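Local coordinates for Lys-gingipain W83 (Porphyromonas gingivalis, PDB 3KM5), which cleaves proteins after lysine as a secreted cysteine protease and, through adhesin domains such as this K2 domain, has haemolytic activity in vitro, at residues A[29-33]-A[63-69]; A[77-83]-A[171-177]; A[87-93]-A[163-169]. All coordinates share one frame; numbering follows the deposited sequence.

Contact 1 of 3, residues A[29-33]-A[63-69]; sequences DGQGW and LNPDNYL. With CA (calcium ion), chain C; NO3 (nitrate ion), chain F.
W33 and L69 pack at the tight end of this contact. CB of L69 sits over one face of the indole, 3.5 Å from the centroid of the five-membered ring and 8° off its normal, a CH-pi contact. The same ring donates NE1-H to the backbone O of N67 at 3.0 Å, the donor standing above the carbonyl plane. Earlier in the loop the calcium ion ties the two segments: it is bound by OD1 of D29, by O of Q31 at 2.3 Å and by OD1 of N67 at 2.4 Å, with a water, D25 and D27 completing the site. D29 OD1 also accepts from N of Q31 in an Asx turn, while ND2 of N67 is held by S55. Around the partly exposed D29 and Q31 the contact is looser: the extended Q31 only lays its amide across the methyls of L63, and a water bridges OD2 of D29 and backbone N of N64. A nitrate, probably from the crystallisation liquor, takes N-H of G32. The loop thus clasps strand 66-70, which runs between strands 22-25 and 155-161, while W33 reaches inward to V53 of strand 51-56 and I169 and L171 of strand 168-177.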
loop_
_atom_site.group_PDB
_atom_site.type_symbol
_atom_site.label_atom_id
_atom_site.label_comp_id
_atom_site.label_asym_id
_atom_site.label_seq_id
_atom_site.Cartn_x
_atom_site.Cartn_y
_atom_site.Cartn_z
ATOM N N ASP A 29 6.844 14.753 -4.667
ATOM C CA ASP A 29 5.930 15.131 -5.748
ATOM C C ASP A 29 4.471 15.436 -5.311
ATOM O O ASP A 29 3.591 15.603 -6.139
ATOM C CB ASP A 29 5.882 14.071 -6.869
ATOM C CG ASP A 29 5.218 12.783 -6.454
ATOM O OD1 ASP A 29 4.810 12.660 -5.270
ATOM O OD2 ASP A 29 5.104 11.881 -7.307
ATOM N N GLY A 30 4.197 15.497 -4.009
ATOM C CA GLY A 30 2.838 15.842 -3.552
ATOM C C GLY A 30 1.805 14.749 -3.779
ATOM O O GLY A 30 0.609 14.981 -3.703
ATOM N N GLN A 31 2.279 13.525 -3.997
ATOM C CA GLN A 31 1.434 12.340 -4.207
ATOM C C GLN A 31 1.951 11.206 -3.324
ATOM O O GLN A 31 3.165 10.943 -3.281
ATOM C CB GLN A 31 1.434 11.927 -5.689
ATOM C CG GLN A 31 0.912 13.100 -6.582
ATOM C CD GLN A 31 0.800 12.825 -8.050
ATOM O OE1 GLN A 31 1.396 13.526 -8.873
ATOM N NE2 GLN A 31 0.018 11.829 -8.400
ATOM N N GLY A 32 1.047 10.552 -2.575
ATOM C CA GLY A 32 1.491 9.561 -1.643
ATOM C C GLY A 32 0.390 8.561 -1.383
ATOM O O GLY A 32 -0.485 8.351 -2.236
ATOM N N TRP A 33 0.469 7.923 -0.216
ATOM C CA TRP A 33 -0.521 6.921 0.172
ATOM C C TRP A 33 -1.853 7.557 0.566
ATOM O O TRP A 33 -1.881 8.470 1.399
ATOM C CB TRP A 33 -0.001 6.117 1.347
ATOM C CG TRP A 33 1.120 5.168 1.030
ATOM C CD1 TRP A 33 2.437 5.394 1.228
ATOM C CD2 TRP A 33 1.023 3.828 0.514
ATOM N NE1 TRP A 33 3.166 4.305 0.881
ATOM C CE2 TRP A 33 2.334 3.322 0.406
ATOM C CE3 TRP A 33 -0.037 3.031 0.087
ATOM C CZ2 TRP A 33 2.590 2.011 -0.015
ATOM C CZ3 TRP A 33 0.225 1.749 -0.367
ATOM C CH2 TRP A 33 1.534 1.266 -0.437
ATOM N N LEU A 63 4.763 8.777 -12.640
ATOM C CA LEU A 63 5.350 9.170 -11.344
ATOM C C LEU A 63 6.540 8.287 -11.005
ATOM O O LEU A 63 6.645 7.168 -11.531
ATOM C CB LEU A 63 4.312 9.048 -10.226
ATOM C CG LEU A 63 3.025 9.816 -10.449
ATOM C CD1 LEU A 63 1.913 9.457 -9.444
ATOM C CD2 LEU A 63 3.287 11.318 -10.466
ATOM N N ASN A 64 7.388 8.791 -10.114
ATOM C CA ASN A 64 8.578 8.152 -9.580
ATOM C C ASN A 64 8.479 8.150 -8.039
ATOM O O ASN A 64 9.119 8.953 -7.338
ATOM C CB ASN A 64 9.842 8.896 -10.026
ATOM C CG ASN A 64 10.230 8.588 -11.456
ATOM O OD1 ASN A 64 9.534 8.973 -12.407
ATOM N ND2 ASN A 64 11.365 7.893 -11.617
ATOM N N PRO A 65 7.596 7.287 -7.512
ATOM C CA PRO A 65 7.329 7.396 -6.085
ATOM C C PRO A 65 8.451 6.968 -5.148
ATOM O O PRO A 65 9.300 6.142 -5.485
ATOM C CB PRO A 65 6.149 6.428 -5.890
ATOM C CG PRO A 65 6.307 5.434 -7.007
ATOM C CD PRO A 65 6.717 6.290 -8.141
ATOM N N ASP A 66 8.436 7.555 -3.972
ATOM C CA ASP A 66 9.131 7.044 -2.793
ATOM C C ASP A 66 8.271 7.408 -1.588
ATOM O O ASP A 66 8.516 8.400 -0.888
ATOM C CB ASP A 66 10.569 7.568 -2.704
ATOM C CG ASP A 66 11.365 6.894 -1.581
ATOM O OD1 ASP A 66 10.818 5.993 -0.933
ATOM O OD2 ASP A 66 12.507 7.317 -1.271
ATOM N N ASN A 67 7.212 6.624 -1.429
ATOM C CA ASN A 67 6.136 6.942 -0.520
ATOM C C ASN A 67 6.109 5.944 0.626
ATOM O O ASN A 67 6.064 4.724 0.410
ATOM C CB ASN A 67 4.769 6.879 -1.230
ATOM C CG ASN A 67 4.659 7.790 -2.421
ATOM O OD1 ASN A 67 5.278 8.843 -2.462
ATOM N ND2 ASN A 67 3.784 7.427 -3.358
ATOM N N TYR A 68 6.159 6.443 1.866
ATOM C CA TYR A 68 6.081 5.597 3.069
ATOM C C TYR A 68 4.720 5.677 3.747
ATOM O O TYR A 68 4.189 6.756 3.983
ATOM C CB TYR A 68 7.146 6.035 4.099
ATOM C CG TYR A 68 8.613 5.869 3.741
ATOM C CD1 TYR A 68 9.428 4.978 4.454
ATOM C CD2 TYR A 68 9.183 6.664 2.807
ATOM C CE1 TYR A 68 10.769 4.863 4.190
ATOM C CE2 TYR A 68 10.551 6.550 2.528
ATOM C CZ TYR A 68 11.313 5.657 3.229
ATOM O OH TYR A 68 12.675 5.584 2.924
ATOM N N LEU A 69 4.242 4.519 4.107
ATOM C CA LEU A 69 3.035 4.353 4.918
ATOM C C LEU A 69 3.481 3.699 6.228
ATOM O O LEU A 69 3.953 2.559 6.211
ATOM C CB LEU A 69 2.030 3.476 4.181
ATOM C CG LEU A 69 0.776 3.073 4.966
ATOM C CD1 LEU A 69 -0.062 4.280 5.203
ATOM C CD2 LEU A 69 0.001 2.092 4.170
HETATM CA CA CA C . 5.389 10.896 -3.748
HETATM N N NO3 F . -1.775 12.239 -2.512
HETATM O O1 NO3 F . -1.099 12.046 -1.311
HETATM O O2 NO3 F . -1.732 11.279 -3.502
HETATM O O3 NO3 F . -2.529 13.415 -2.756
HETATM O O HOH W 1 6.754 11.567 -9.343
HETATM O O HOH W 2 4.971 9.643 -5.805
#

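Contact 2 of 3, residues A[77-83]-A[171-177]; sequences ATKVKYY and LDDIQFT. With CA (calcium ion), chain D.
The F176 ring carries CG2 of V80 over one face, 4.2 Å from its centroid, in a CH-pi contact, and also stacks with F5. The Y83 ring has the backbone O of D172 at its edge and CB of D173 3.8 Å from its CD2; the planes of the Y83 ring and D173 carboxylate stand nearly perpendicular, and H47 stacks on Y83. V80 turns CG2 anti to its own N, which brings this methyl to the F176 ring and, at 3.5 Å, tighter than usual, to CG2 of I174 alongside. On the other face K81 bends at chi2 and chi3, bringing NZ to OH of Y83 at 3.0 Å and to a water that accepts from NZ and donates to O of D173. K81 and Q175 form a hydrogen-bonded pair, N of Q175 reaching O of K81 at 2.7 Å and 172°. A classic bulge puts T78 and K79 against T177, whose O takes both N and OG1 of T78; a second beta bulge falls between K81 and Y83. D172 grips calcium with both carboxylate oxygens. Within this jelly-roll sheet strand 79-86 lies between strands 143-148 and 168-177, and L171 and I174 reach F158 of strand 155-161 in the other sheet.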
loop_
_atom_site.group_PDB
_atom_site.type_symbol
_atom_site.label_atom_id
_atom_site.label_comp_id
_atom_site.label_asym_id
_atom_site.label_seq_id
_atom_site.Cartn_x
_atom_site.Cartn_y
_atom_site.Cartn_z
ATOM N N ALA A 77 4.800 -6.792 18.009
ATOM C CA ALA A 77 4.441 -7.465 16.784
ATOM C C ALA A 77 5.575 -8.381 16.342
ATOM O O ALA A 77 6.726 -7.973 16.379
ATOM C CB ALA A 77 4.143 -6.425 15.699
ATOM N N THR A 78 5.237 -9.612 15.975
ATOM C CA THR A 78 6.164 -10.592 15.507
ATOM C C THR A 78 5.943 -10.943 14.031
ATOM O O THR A 78 6.835 -11.520 13.406
ATOM C CB THR A 78 6.057 -11.862 16.334
ATOM O OG1 THR A 78 4.680 -12.284 16.393
ATOM C CG2 THR A 78 6.523 -11.619 17.775
ATOM N N LYS A 79 4.764 -10.618 13.482
ATOM C CA LYS A 79 4.397 -10.991 12.112
ATOM C C LYS A 79 3.484 -9.895 11.571
ATOM O O LYS A 79 2.662 -9.365 12.318
ATOM C CB LYS A 79 3.678 -12.342 12.049
ATOM C CG LYS A 79 3.867 -13.084 10.720
ATOM C CD LYS A 79 5.248 -13.754 10.630
ATOM C CE LYS A 79 5.235 -15.168 11.160
ATOM N NZ LYS A 79 6.608 -15.726 11.465
ATOM N N VAL A 80 3.630 -9.543 10.286
ATOM C CA VAL A 80 2.588 -8.790 9.583
ATOM C C VAL A 80 2.143 -9.610 8.351
ATOM O O VAL A 80 2.973 -10.142 7.615
ATOM C CB VAL A 80 3.059 -7.335 9.234
ATOM C CG1 VAL A 80 4.307 -7.310 8.270
ATOM C CG2 VAL A 80 1.890 -6.514 8.674
ATOM N N LYS A 81 0.841 -9.797 8.205
ATOM C CA LYS A 81 0.272 -10.477 7.072
ATOM C C LYS A 81 -0.643 -9.464 6.386
ATOM O O LYS A 81 -1.381 -8.725 7.060
ATOM C CB LYS A 81 -0.494 -11.721 7.532
ATOM C CG LYS A 81 -1.124 -12.490 6.374
ATOM C CD LYS A 81 -2.554 -12.214 6.233
ATOM C CE LYS A 81 -3.317 -12.990 7.234
ATOM N NZ LYS A 81 -4.763 -12.983 6.920
ATOM N N TYR A 82 -0.672 -9.433 5.070
ATOM C CA TYR A 82 -1.442 -8.431 4.363
ATOM C C TYR A 82 -1.749 -8.963 2.968
ATOM O O TYR A 82 -1.215 -9.995 2.546
ATOM C CB TYR A 82 -0.693 -7.084 4.266
ATOM C CG TYR A 82 0.654 -7.213 3.586
ATOM C CD1 TYR A 82 0.792 -6.977 2.224
ATOM C CD2 TYR A 82 1.783 -7.662 4.277
ATOM C CE1 TYR A 82 2.032 -7.117 1.579
ATOM C CE2 TYR A 82 3.010 -7.810 3.644
ATOM C CZ TYR A 82 3.131 -7.541 2.309
ATOM O OH TYR A 82 4.365 -7.727 1.721
ATOM N N TYR A 83 -2.605 -8.235 2.273
ATOM C CA TYR A 83 -2.946 -8.496 0.884
ATOM C C TYR A 83 -2.663 -7.256 0.057
ATOM O O TYR A 83 -2.958 -6.154 0.477
ATOM C CB TYR A 83 -4.428 -8.913 0.741
ATOM C CG TYR A 83 -4.798 -10.097 1.595
ATOM C CD1 TYR A 83 -4.820 -11.386 1.096
ATOM C CD2 TYR A 83 -5.129 -9.909 2.937
ATOM C CE1 TYR A 83 -5.158 -12.488 1.943
ATOM C CE2 TYR A 83 -5.435 -10.965 3.754
ATOM C CZ TYR A 83 -5.468 -12.245 3.263
ATOM O OH TYR A 83 -5.768 -13.310 4.121
ATOM N N LEU A 171 -3.125 -1.903 -0.742
ATOM C CA LEU A 171 -2.991 -2.793 0.404
ATOM C C LEU A 171 -4.302 -2.845 1.134
ATOM O O LEU A 171 -5.031 -1.864 1.167
ATOM C CB LEU A 171 -1.901 -2.358 1.400
ATOM C CG LEU A 171 -0.535 -2.102 0.806
ATOM C CD1 LEU A 171 0.381 -1.386 1.794
ATOM C CD2 LEU A 171 0.115 -3.414 0.391
ATOM N N ASP A 172 -4.582 -3.993 1.733
ATOM C CA ASP A 172 -5.771 -4.114 2.591
ATOM C C ASP A 172 -5.538 -5.243 3.591
ATOM O O ASP A 172 -4.691 -6.089 3.415
ATOM C CB ASP A 172 -6.981 -4.361 1.694
ATOM C CG ASP A 172 -8.323 -4.035 2.362
ATOM O OD1 ASP A 172 -8.325 -3.485 3.475
ATOM O OD2 ASP A 172 -9.353 -4.266 1.689
ATOM N N ASP A 173 -6.317 -5.209 4.667
ATOM C CA ASP A 173 -6.371 -6.286 5.640
ATOM C C ASP A 173 -4.979 -6.629 6.172
ATOM O O ASP A 173 -4.507 -7.783 6.155
ATOM C CB ASP A 173 -7.138 -7.511 5.068
ATOM C CG ASP A 173 -8.621 -7.247 4.957
ATOM O OD1 ASP A 173 -9.143 -6.463 5.767
ATOM O OD2 ASP A 173 -9.269 -7.726 3.996
ATOM N N ILE A 174 -4.335 -5.603 6.703
ATOM C CA ILE A 174 -3.000 -5.719 7.258
ATOM C C ILE A 174 -3.061 -6.160 8.735
ATOM O O ILE A 174 -3.452 -5.358 9.614
ATOM C CB ILE A 174 -2.217 -4.370 7.170
ATOM C CG1 ILE A 174 -2.265 -3.814 5.742
ATOM C CG2 ILE A 174 -0.810 -4.550 7.716
ATOM C CD1 ILE A 174 -1.773 -2.392 5.664
ATOM N N GLN A 175 -2.705 -7.417 8.988
ATOM C CA GLN A 175 -2.894 -8.067 10.287
ATOM C C GLN A 175 -1.567 -8.153 10.992
ATOM O O GLN A 175 -0.605 -8.671 10.437
ATOM C CB GLN A 175 -3.450 -9.456 10.091
ATOM C CG GLN A 175 -3.639 -10.215 11.386
ATOM C CD GLN A 175 -4.053 -11.616 11.163
ATOM O OE1 GLN A 175 -5.223 -11.959 11.343
ATOM N NE2 GLN A 175 -3.104 -12.449 10.753
ATOM N N PHE A 176 -1.502 -7.634 12.208
ATOM C CA PHE A 176 -0.335 -7.727 13.060
ATOM C C PHE A 176 -0.514 -8.834 14.089
ATOM O O PHE A 176 -1.497 -8.809 14.852
ATOM C CB PHE A 176 -0.126 -6.395 13.779
ATOM C CG PHE A 176 0.211 -5.272 12.852
ATOM C CD1 PHE A 176 1.528 -4.996 12.502
ATOM C CD2 PHE A 176 -0.799 -4.521 12.282
ATOM C CE1 PHE A 176 1.823 -3.968 11.617
ATOM C CE2 PHE A 176 -0.509 -3.494 11.404
ATOM C CZ PHE A 176 0.790 -3.219 11.072
ATOM N N THR A 177 0.377 -9.809 14.092
ATOM C CA THR A 177 0.437 -10.820 15.144
ATOM C C THR A 177 1.290 -10.259 16.248
ATOM O O THR A 177 2.455 -9.942 16.041
ATOM C CB THR A 177 1.025 -12.121 14.668
ATOM O OG1 THR A 177 0.246 -12.602 13.588
ATOM C CG2 THR A 177 1.003 -13.168 15.779
HETATM CA CA CA D . -10.748 -2.944 3.460
HETATM O O HOH W 3 -5.363 -10.144 7.311
HETATM O O HOH W 4 -10.964 -4.826 4.870
#

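Contact 3 of 3, residues A[87-93]-A[163-169]; sequences NDGFPGD and CSDLNYI
N87 and N167 both swing CG anti to the backbone N (chi1 -180° and -161°), which brings their amides together. ND2 of N87 then donates to OD1 of N167 at 2.8 Å, nearly straight at 171°, onto a lone pair in the carbonyl plane. The amide oxygen of N87, OD1, accepts from N of G89 in an Asx turn, so both ends of the amide are engaged. D93 reaches the opposite segment with OD2, whose syn lone pair takes N-H of N167 at 2.9 Å; OD1 of D93 is held by S57 and H160. A type I turn from N87 to F90 and an inverse gamma turn centred on G92 shape the loop joining strands 79-86 and 95-100 of the jelly roll, and the loop rests on the entry to strand 168-177. L166 packs on the loop, CD1 lying 4.0 Å from CB of F90 and CG 3.8 Å from N of G92. A water accepts from N of N87 and N of Y168 and donates to O of F90. The Y168 ring meets N87, CE2 lying 3.8 Å from CB of N87; its hydroxyl bonds to S140 and its side chain touches P138 of a cleavage site.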
loop_
_atom_site.group_PDB
_atom_site.type_symbol
_atom_site.label_atom_id
_atom_site.label_comp_id
_atom_site.label_asym_id
_atom_site.label_seq_id
_atom_site.Cartn_x
_atom_site.Cartn_y
_atom_site.Cartn_z
ATOM N N ASN A 87 -2.231 -3.463 -10.859
ATOM C CA ASN A 87 -2.847 -3.570 -12.195
ATOM C C ASN A 87 -2.050 -4.614 -12.953
ATOM O O ASN A 87 -0.863 -4.399 -13.242
ATOM C CB ASN A 87 -2.764 -2.220 -12.903
ATOM C CG ASN A 87 -3.370 -2.235 -14.269
ATOM O OD1 ASN A 87 -3.514 -3.284 -14.904
ATOM N ND2 ASN A 87 -3.778 -1.069 -14.717
ATOM N N ASP A 88 -2.665 -5.760 -13.233
ATOM C CA ASP A 88 -1.891 -6.874 -13.775
ATOM C C ASP A 88 -1.449 -6.650 -15.222
ATOM O O ASP A 88 -0.613 -7.405 -15.719
ATOM C CB ASP A 88 -2.614 -8.194 -13.525
ATOM C CG ASP A 88 -2.743 -8.504 -12.015
ATOM O OD1 ASP A 88 -1.815 -8.163 -11.238
ATOM O OD2 ASP A 88 -3.768 -9.070 -11.590
ATOM N N GLY A 89 -1.944 -5.596 -15.858
ATOM C CA GLY A 89 -1.435 -5.171 -17.151
ATOM C C GLY A 89 -0.148 -4.386 -17.079
ATOM O O GLY A 89 0.580 -4.291 -18.074
ATOM N N PHE A 90 0.125 -3.804 -15.909
ATOM C CA PHE A 90 1.320 -3.009 -15.632
ATOM C C PHE A 90 1.720 -3.270 -14.187
ATOM O O PHE A 90 1.558 -2.397 -13.315
ATOM C CB PHE A 90 1.021 -1.530 -15.790
ATOM C CG PHE A 90 0.443 -1.157 -17.129
ATOM C CD1 PHE A 90 1.296 -0.817 -18.173
ATOM C CD2 PHE A 90 -0.941 -1.107 -17.335
ATOM C CE1 PHE A 90 0.783 -0.473 -19.418
ATOM C CE2 PHE A 90 -1.458 -0.753 -18.574
ATOM C CZ PHE A 90 -0.588 -0.437 -19.616
ATOM N N PRO A 91 2.212 -4.473 -13.900
ATOM C CA PRO A 91 2.185 -4.945 -12.514
ATOM C C PRO A 91 3.298 -4.503 -11.572
ATOM O O PRO A 91 3.133 -4.575 -10.358
ATOM C CB PRO A 91 2.214 -6.473 -12.665
ATOM C CG PRO A 91 2.929 -6.689 -13.966
ATOM C CD PRO A 91 2.496 -5.578 -14.843
ATOM N N GLY A 92 4.424 -4.096 -12.118
ATOM C CA GLY A 92 5.661 -3.965 -11.374
ATOM C C GLY A 92 5.831 -2.810 -10.441
ATOM O O GLY A 92 6.875 -2.183 -10.410
ATOM N N ASP A 93 4.837 -2.623 -9.582
ATOM C CA ASP A 93 4.860 -1.561 -8.597
ATOM C C ASP A 93 5.601 -2.024 -7.337
ATOM O O ASP A 93 5.047 -2.461 -6.342
ATOM C CB ASP A 93 3.450 -1.080 -8.381
ATOM C CG ASP A 93 3.085 0.006 -9.352
ATOM O OD1 ASP A 93 3.570 1.132 -9.195
ATOM O OD2 ASP A 93 2.308 -0.284 -10.288
ATOM N N CYS A 163 10.386 2.326 -8.773
ATOM C CA CYS A 163 9.552 1.973 -9.928
ATOM C C CYS A 163 8.969 3.265 -10.504
ATOM O O CYS A 163 8.957 4.303 -9.856
ATOM C CB CYS A 163 8.432 0.979 -9.584
ATOM S SG CYS A 163 7.236 1.582 -8.373
ATOM N N SER A 164 8.513 3.187 -11.740
ATOM C CA SER A 164 7.928 4.354 -12.406
ATOM C C SER A 164 6.975 3.935 -13.520
ATOM O O SER A 164 7.258 2.983 -14.262
ATOM C CB SER A 164 9.032 5.254 -12.979
ATOM O OG SER A 164 8.492 6.369 -13.686
ATOM N N ASP A 165 5.861 4.656 -13.639
ATOM C CA ASP A 165 4.984 4.560 -14.817
ATOM C C ASP A 165 4.448 3.151 -15.019
ATOM O O ASP A 165 4.380 2.635 -16.140
ATOM C CB ASP A 165 5.750 5.042 -16.070
ATOM C CG ASP A 165 4.839 5.486 -17.204
ATOM O OD1 ASP A 165 3.651 5.792 -16.986
ATOM O OD2 ASP A 165 5.351 5.566 -18.337
ATOM N N LEU A 166 4.048 2.509 -13.922
ATOM C CA LEU A 166 3.307 1.248 -14.011
ATOM C C LEU A 166 1.856 1.645 -13.728
ATOM O O LEU A 166 1.220 2.307 -14.563
ATOM C CB LEU A 166 3.910 0.157 -13.098
ATOM C CG LEU A 166 5.159 -0.639 -13.592
ATOM C CD1 LEU A 166 4.876 -1.334 -14.928
ATOM C CD2 LEU A 166 6.409 0.177 -13.735
ATOM N N ASN A 167 1.313 1.333 -12.543
ATOM C CA ASN A 167 0.018 1.939 -12.192
ATOM C C ASN A 167 -0.135 2.207 -10.696
ATOM O O ASN A 167 -0.014 3.354 -10.285
ATOM C CB ASN A 167 -1.151 1.162 -12.827
ATOM C CG ASN A 167 -2.477 1.937 -12.904
ATOM O OD1 ASN A 167 -3.485 1.386 -13.396
ATOM N ND2 ASN A 167 -2.504 3.194 -12.448
ATOM N N TYR A 168 -0.402 1.168 -9.915
ATOM C CA TYR A 168 -0.688 1.364 -8.480
ATOM C C TYR A 168 -0.285 0.104 -7.744
ATOM O O TYR A 168 -0.136 -0.994 -8.319
ATOM C CB TYR A 168 -2.178 1.683 -8.186
ATOM C CG TYR A 168 -3.127 0.662 -8.722
ATOM C CD1 TYR A 168 -3.276 -0.543 -8.085
ATOM C CD2 TYR A 168 -3.844 0.867 -9.903
ATOM C CE1 TYR A 168 -4.090 -1.498 -8.536
ATOM C CE2 TYR A 168 -4.704 -0.108 -10.376
ATOM C CZ TYR A 168 -4.819 -1.306 -9.697
ATOM O OH TYR A 168 -5.625 -2.329 -10.145
ATOM N N ILE A 169 -0.080 0.295 -6.433
ATOM C CA ILE A 169 -0.171 -0.797 -5.459
ATOM C C ILE A 169 -1.251 -0.462 -4.442
ATOM O O ILE A 169 -1.334 0.665 -3.934
ATOM C CB ILE A 169 1.171 -1.101 -4.816
ATOM C CG1 ILE A 169 1.040 -2.252 -3.829
ATOM C CG2 ILE A 169 1.809 0.102 -4.130
ATOM C CD1 ILE A 169 2.335 -2.950 -3.505
HETATM O O HOH W 5 0.059 -1.685 -11.143
#

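Contacts 1 and 3 are largely buried, whereas contact 2 is only partly so, one face of its ladder carrying the partly exposed K81, Q175 and T177. Contacts 2 and 3 share strand 168-177: contact 3 sits at its beginning, nested within the chain span that contact 2 closes, and regular backbone pairing gives way there to turns, amides and a water. Contact 1 uses the other sheet's strand 66-70 but touches both other contacts, and O of L63 probably bonds to OG of S164 in contact 3. Calcium ions mark contacts 1 and 2, in the first joining both segments, in the second bound by one segment only.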